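NADH kinase POS5, mitochondrial (Saccharomyces cerevisiae, PDB 3AFO) phosphorylates NADH and NAD(+) with ATP, preferring NADH about twofold, and is a key source of the cellular reductant NADPH. Local coordinates at residues Arg56-Val60 with Glu84-Phe89; Val142-Ala146 with Phe156-His161. All coordinates share one frame; numbering follows the deposited sequence.

Overall arrangement
Both contacts belong to the N-terminal domain of the NAD kinase fold, in which a parallel five-stranded sheet is flanked by helices. Contact 1 (56-60 with 84-89) is complete in sequence before the first residue of contact 2 (142-146 with 156-161), and their centres are about 17 Å apart. Helix 53-69 is shared: it supplies one side of contact 1, where it meets helix 79-86 and the type I turn Ser86-Phe89, and it touches contact 2 through Ala58, whose O packs against Phe158 CZ at 3.2 Å. Contact 2 forms the edge of the sheet. One helix thus packs on helix 79-86 and also on Phe158, just beyond edge strand 156-157.

Contact 1 of 2, residues Arg56-Val60 with Glu84-Phe89; sequences REAMV and EISQDF
Arg56 and Asp88 form a side-on salt bridge in which two nitrogens of the guanidinium each take one carboxylate oxygen. Arg56 NE donates to Asp88 OD2 at 2.6 Å and Arg56 NH2 reaches Asp88 OD1 at 2.7 Å, both on syn lone pairs, with the two planes only 19° apart. This double grip fixes the rotation of both groups. CG of Arg56 lies anti to the backbone N (chi1 -178°) and the chain runs extended to NE, carrying the charge from the helix across to the turn Ser86-Phe89. A weak third bond joins Arg56 NH1 to Glu84 OE2 at 3.4 Å, with the planes steeply inclined; the other oxygen of Glu84 is held by Lys48, so the carboxylate is shared between two cations.

The apolar part lies beside this network. Val60 CG2 rests on Asp88 CB at 3.7 Å, and its CG1 stands over the face of the Phe89 ring, 4.1 Å from the centroid, as a CH-pi contact. Met59 SD meets Ile85 CD1 at 3.8 Å.

Helix 53-69 thus packs on the end of helix 79-86, with Met59 also touching strand 43-48 and Phe89 reaching strand 8-12.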
# COMPACT_ATOMS: atom_id res chain seq x y z
N ARG A 56 33.91 19.70 8.89
CA ARG A 56 34.96 20.72 8.86
C ARG A 56 36.31 20.08 9.21
O ARG A 56 37.32 20.31 8.54
CB ARG A 56 34.61 21.87 9.80
CG ARG A 56 35.62 23.03 9.82
CD ARG A 56 35.08 24.21 10.65
NE ARG A 56 36.15 25.01 11.24
CZ ARG A 56 35.98 26.22 11.80
NH1 ARG A 56 34.78 26.79 11.84
NH2 ARG A 56 37.03 26.86 12.31
N GLU A 57 36.31 19.23 10.24
CA GLU A 57 37.50 18.48 10.62
C GLU A 57 37.99 17.56 9.51
O GLU A 57 39.19 17.49 9.24
CB GLU A 57 37.24 17.68 11.90
CG GLU A 57 37.25 18.54 13.17
CD GLU A 57 36.63 17.83 14.37
OE1 GLU A 57 36.69 16.58 14.44
OE2 GLU A 57 36.06 18.54 15.24
N ALA A 58 37.04 16.86 8.88
CA ALA A 58 37.36 15.95 7.78
C ALA A 58 37.91 16.70 6.57
O ALA A 58 38.85 16.22 5.92
CB ALA A 58 36.13 15.15 7.37
N MET A 59 37.35 17.88 6.28
CA MET A 59 37.82 18.69 5.15
C MET A 59 39.29 19.10 5.34
O MET A 59 40.11 18.94 4.44
CB MET A 59 36.94 19.92 4.97
CG MET A 59 37.37 20.80 3.80
SD MET A 59 36.30 22.22 3.62
CE MET A 59 35.16 21.53 2.41
N VAL A 60 39.60 19.61 6.53
CA VAL A 60 40.97 20.01 6.85
C VAL A 60 41.92 18.82 6.75
O VAL A 60 43.00 18.92 6.16
CB VAL A 60 41.03 20.70 8.24
CG1 VAL A 60 42.48 20.98 8.67
CG2 VAL A 60 40.24 21.99 8.20
N GLU A 84 36.31 30.23 6.41
CA GLU A 84 35.97 29.46 7.61
C GLU A 84 37.12 28.57 8.07
O GLU A 84 37.47 28.57 9.24
CB GLU A 84 34.72 28.61 7.36
CG GLU A 84 34.23 27.85 8.60
CD GLU A 84 33.21 26.78 8.27
OE1 GLU A 84 33.00 26.49 7.07
OE2 GLU A 84 32.61 26.23 9.22
N ILE A 85 37.71 27.82 7.14
CA ILE A 85 38.70 26.80 7.50
C ILE A 85 40.15 27.29 7.54
O ILE A 85 41.03 26.56 7.99
CB ILE A 85 38.59 25.53 6.61
CG1 ILE A 85 39.01 25.84 5.16
CG2 ILE A 85 37.17 24.94 6.68
CD1 ILE A 85 39.18 24.62 4.28
N SER A 86 40.39 28.52 7.06
CA SER A 86 41.76 29.05 6.98
C SER A 86 42.49 29.03 8.34
O SER A 86 43.66 28.66 8.42
CB SER A 86 41.82 30.42 6.31
OG SER A 86 40.95 31.35 6.91
N GLN A 87 41.79 29.43 9.41
CA GLN A 87 42.38 29.38 10.76
C GLN A 87 42.64 27.95 11.28
O GLN A 87 43.35 27.79 12.27
CB GLN A 87 41.56 30.17 11.80
CG GLN A 87 41.52 31.67 11.58
CD GLN A 87 41.80 32.49 12.84
OE1 GLN A 87 41.44 32.11 13.95
NE2 GLN A 87 42.47 33.64 12.65
N ASP A 88 42.07 26.94 10.62
CA ASP A 88 42.20 25.55 11.10
C ASP A 88 43.51 24.84 10.75
O ASP A 88 43.81 23.78 11.33
CB ASP A 88 41.03 24.66 10.61
CG ASP A 88 39.68 25.12 11.12
OD1 ASP A 88 39.61 26.08 11.92
OD2 ASP A 88 38.66 24.51 10.68
N PHE A 89 44.27 25.38 9.80
CA PHE A 89 45.55 24.78 9.45
C PHE A 89 46.61 25.36 10.37
O PHE A 89 46.80 26.58 10.44
CB PHE A 89 45.90 25.04 7.98
CG PHE A 89 44.97 24.36 7.01
CD1 PHE A 89 45.33 23.14 6.43
CD2 PHE A 89 43.74 24.93 6.69
CE1 PHE A 89 44.47 22.51 5.53
CE2 PHE A 89 42.87 24.30 5.79
CZ PHE A 89 43.25 23.10 5.21

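Contact 2 of 2, residues Val142-Ala146 with Phe156-His161; sequences VLAFA and FDFKEH
Parallel bridges join Phe145 with Phe156 and Ala146 with Asp157 at the edge of the five-stranded sheet, where strand 142-146 carries the short outermost strand 156-157. Ala146 N donates to Phe156 O at 2.7 Å in a nearly straight bond (172°), whereas Phe156 N reaches Ala144 O only weakly, at 3.4 Å.

The Phe145 side chain projects on the same face of the sheet as Phe156 and packs where the chain leaves strand 156-157, against Phe158 and His161. Phe145 CD1 presses on Phe156 CB at 3.5 Å, and Phe158 turns its ring edge toward the Phe145 face in a T-shaped pair, planes at 85°. His161 CB sits off-centre over the Phe145 ring, 4.2 Å from the centroid. Leu143 CD1 touches the Phe156 ring at CE2.

Backbone bonds and side-chain caps hold the 3-10 segment 158-160. Asp157 OD1 accepts from Lys159 N, while Glu160 takes Asp157 N on OE2. With CG of His161 set between its backbone N and carbonyl carbon (chi1 73°), His161 ND1 turns back to Phe158 O at 2.8 Å, a carbonyl that also accepts from His161 N.

An Asx turn and the N-cap Glu160 thus lead from the edge strand of a parallel alpha/beta sheet into helix 161-169, within the N-terminal domain of the NAD kinase family.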
# COMPACT_ATOMS: atom_id res chain seq x y z
N VAL A 142 31.96 11.99 -9.04
CA VAL A 142 31.61 12.34 -7.65
C VAL A 142 32.14 11.30 -6.67
O VAL A 142 31.81 10.12 -6.76
CB VAL A 142 30.08 12.50 -7.46
CG1 VAL A 142 29.74 12.93 -6.03
CG2 VAL A 142 29.51 13.50 -8.47
N LEU A 143 32.97 11.76 -5.73
CA LEU A 143 33.55 10.90 -4.70
C LEU A 143 32.92 11.30 -3.38
O LEU A 143 33.14 12.42 -2.90
CB LEU A 143 35.08 11.06 -4.63
CG LEU A 143 35.80 10.21 -3.57
CD1 LEU A 143 35.43 8.74 -3.68
CD2 LEU A 143 37.34 10.39 -3.60
N ALA A 144 32.15 10.39 -2.80
CA ALA A 144 31.27 10.74 -1.71
C ALA A 144 31.65 10.00 -0.42
O ALA A 144 31.65 8.77 -0.36
CB ALA A 144 29.81 10.46 -2.10
N PHE A 145 31.99 10.78 0.61
CA PHE A 145 32.33 10.22 1.93
C PHE A 145 31.27 10.55 2.96
O PHE A 145 30.89 11.71 3.11
CB PHE A 145 33.67 10.76 2.43
CG PHE A 145 34.85 10.32 1.61
CD1 PHE A 145 35.36 9.03 1.73
CD2 PHE A 145 35.48 11.22 0.75
CE1 PHE A 145 36.47 8.63 0.99
CE2 PHE A 145 36.59 10.83 0.01
CZ PHE A 145 37.08 9.53 0.12
N ALA A 146 30.82 9.53 3.68
CA ALA A 146 29.77 9.67 4.69
C ALA A 146 30.33 10.13 6.04
O ALA A 146 31.15 9.44 6.66
CB ALA A 146 29.03 8.37 4.85
N PHE A 156 31.30 5.56 0.85
CA PHE A 156 32.55 5.43 1.60
C PHE A 156 32.53 6.08 2.96
O PHE A 156 32.04 7.20 3.12
CB PHE A 156 33.73 6.02 0.81
CG PHE A 156 33.91 5.42 -0.55
CD1 PHE A 156 34.49 4.17 -0.69
CD2 PHE A 156 33.45 6.09 -1.69
CE1 PHE A 156 34.64 3.59 -1.95
CE2 PHE A 156 33.58 5.52 -2.94
CZ PHE A 156 34.18 4.27 -3.07
N ASP A 157 33.09 5.38 3.93
CA ASP A 157 33.41 5.94 5.23
C ASP A 157 34.60 6.87 5.01
O ASP A 157 35.54 6.50 4.32
CB ASP A 157 33.83 4.80 6.16
CG ASP A 157 33.88 5.20 7.62
OD1 ASP A 157 34.33 6.33 7.95
OD2 ASP A 157 33.47 4.37 8.46
N PHE A 158 34.58 8.05 5.62
CA PHE A 158 35.71 8.99 5.49
C PHE A 158 37.05 8.41 5.95
O PHE A 158 38.10 8.84 5.48
CB PHE A 158 35.43 10.33 6.18
CG PHE A 158 36.62 11.29 6.13
CD1 PHE A 158 36.94 11.95 4.94
CD2 PHE A 158 37.42 11.50 7.25
CE1 PHE A 158 38.04 12.82 4.87
CE2 PHE A 158 38.53 12.36 7.19
CZ PHE A 158 38.84 13.02 6.00
N LYS A 159 37.00 7.45 6.88
CA LYS A 159 38.17 6.73 7.37
C LYS A 159 38.99 6.12 6.23
O LYS A 159 40.21 6.03 6.32
CB LYS A 159 37.77 5.61 8.34
CG LYS A 159 37.87 5.96 9.82
CD LYS A 159 36.68 6.78 10.30
CE LYS A 159 36.53 6.67 11.81
NZ LYS A 159 35.45 7.55 12.34
N GLU A 160 38.29 5.72 5.17
CA GLU A 160 38.92 5.04 4.03
C GLU A 160 39.52 6.03 3.02
O GLU A 160 39.94 5.60 1.95
CB GLU A 160 37.91 4.15 3.28
CG GLU A 160 36.75 3.54 4.08
CD GLU A 160 35.82 2.71 3.18
OE1 GLU A 160 36.33 1.83 2.45
OE2 GLU A 160 34.59 2.93 3.21
N HIS A 161 39.56 7.32 3.34
CA HIS A 161 39.84 8.36 2.32
C HIS A 161 41.17 8.26 1.57
O HIS A 161 41.21 8.53 0.36
CB HIS A 161 39.61 9.78 2.86
CG HIS A 161 40.66 10.25 3.81
ND1 HIS A 161 40.55 10.10 5.18
CD2 HIS A 161 41.83 10.90 3.60
CE1 HIS A 161 41.62 10.62 5.77
NE2 HIS A 161 42.41 11.11 4.83